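PDB 5L2D: surface-associated protein CshA from Streptococcus gordonii, which binds host fibronectin by a catch-clamp mechanism as a cell-wall-anchored streptococcal surface adhesin, this chain being its second non-repetitive domain. Local coordinates for residues E165-N168 against P169-G173. Numbering follows the deposited sequence.
Sequences EDAN and PAEYG
Asn168 and Glu171 close a tight reverse turn in the loop that leads from strand 158-163 into strand 172-177, and the Glu171 side chain reaches back to the backbone N-H of Asn168, the first residue of the turn. The closing bond runs from Glu171 N to Asn168 O (3.0 Å), with the donor tilted from the carbonyl plane. A second bond lies beside it, from Asn168 N to Glu171 OE1 (3.0 Å, 160° at the hydrogen); the carboxylate oxygen is met on its anti side and somewhat out of plane. Asn168 is thus held through both its backbone N-H and its C=O by one residue. With Glu171 CG placed beside its own backbone N (chi1 -72°) and the chain extended beyond it, the carboxylate returns alongside the Asn168 side chain. The two side chains run side by side and point the same way, amide and carboxylate planes only 6° apart, yet Asn168 ND2 stays 3.7 Å from Glu171 OE1, without a hydrogen bond. The bend is a type II beta turn, Asn168-Pro169-Ala170-Glu171, with proline at its second position and Ala170 at the third in a left-handed conformation. Ala167 packs at the entrance: its CB lies 3.8 Å from Glu171 CB. Beyond the turn, the Tyr172 ring has Ala170 CA over one face, 3.6 Å above the plane and toward the rim. Phe209 of helix 203-210 touches Asn168 and Pro169. Tyr172 pairs antiparallel with a strand of the second subunit, continuing the sheet across the interface, and Asp166 O accepts a hydrogen bond from Gln276 NE2 of that subunit.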
# COMPACT_ATOMS: atom_id res chain seq x y z
N GLU A 165 -8.33 -6.95 0.94
CA GLU A 165 -9.60 -6.35 1.41
C GLU A 165 -10.36 -5.52 0.35
O GLU A 165 -9.84 -5.26 -0.72
CB GLU A 165 -9.41 -5.49 2.69
CG GLU A 165 -9.01 -6.24 3.96
CD GLU A 165 -9.57 -7.67 4.08
OE1 GLU A 165 -10.81 -7.83 4.18
OE2 GLU A 165 -8.78 -8.64 4.08
N ASP A 166 -11.60 -5.16 0.67
CA ASP A 166 -12.47 -4.32 -0.17
C ASP A 166 -12.40 -2.93 0.39
O ASP A 166 -11.93 -2.75 1.52
CB ASP A 166 -13.93 -4.78 -0.10
CG ASP A 166 -14.27 -5.80 -1.14
OD1 ASP A 166 -14.01 -5.52 -2.33
OD2 ASP A 166 -14.81 -6.86 -0.75
N ALA A 167 -12.89 -1.95 -0.36
CA ALA A 167 -12.79 -0.57 0.07
C ALA A 167 -13.94 0.27 -0.43
O ALA A 167 -14.33 0.17 -1.57
CB ALA A 167 -11.47 0.04 -0.40
N ASN A 168 -14.47 1.08 0.46
CA ASN A 168 -15.45 2.06 0.09
C ASN A 168 -14.69 3.36 0.03
O ASN A 168 -13.52 3.43 0.39
CB ASN A 168 -16.50 2.23 1.19
CG ASN A 168 -17.00 0.93 1.73
OD1 ASN A 168 -17.27 -0.01 0.98
ND2 ASN A 168 -17.12 0.86 3.05
N PRO A 169 -15.39 4.42 -0.36
CA PRO A 169 -14.71 5.68 -0.32
C PRO A 169 -14.07 5.94 1.02
O PRO A 169 -14.47 5.35 2.01
CB PRO A 169 -15.83 6.68 -0.63
CG PRO A 169 -16.71 5.92 -1.59
CD PRO A 169 -16.68 4.50 -1.08
N ALA A 170 -13.04 6.78 1.00
CA ALA A 170 -12.21 7.09 2.15
C ALA A 170 -11.58 5.87 2.84
O ALA A 170 -11.15 5.98 4.00
CB ALA A 170 -13.01 7.90 3.14
N GLU A 171 -11.54 4.73 2.16
CA GLU A 171 -10.72 3.59 2.59
C GLU A 171 -9.59 3.48 1.55
O GLU A 171 -9.73 2.86 0.48
CB GLU A 171 -11.56 2.30 2.70
CG GLU A 171 -12.52 2.28 3.91
CD GLU A 171 -13.18 0.93 4.15
OE1 GLU A 171 -13.48 0.20 3.18
OE2 GLU A 171 -13.43 0.58 5.32
N TYR A 172 -8.48 4.16 1.88
CA TYR A 172 -7.48 4.59 0.88
C TYR A 172 -6.33 3.57 0.72
O TYR A 172 -5.64 3.28 1.68
CB TYR A 172 -6.89 5.92 1.33
CG TYR A 172 -7.82 7.11 1.29
CD1 TYR A 172 -8.33 7.56 0.08
CD2 TYR A 172 -8.14 7.83 2.45
CE1 TYR A 172 -9.17 8.66 0.02
CE2 TYR A 172 -8.97 8.94 2.40
CZ TYR A 172 -9.49 9.35 1.18
OH TYR A 172 -10.29 10.44 1.06
N GLY A 173 -6.13 3.03 -0.48
CA GLY A 173 -5.06 2.05 -0.72
C GLY A 173 -4.20 2.43 -1.91
O GLY A 173 -4.66 2.34 -3.04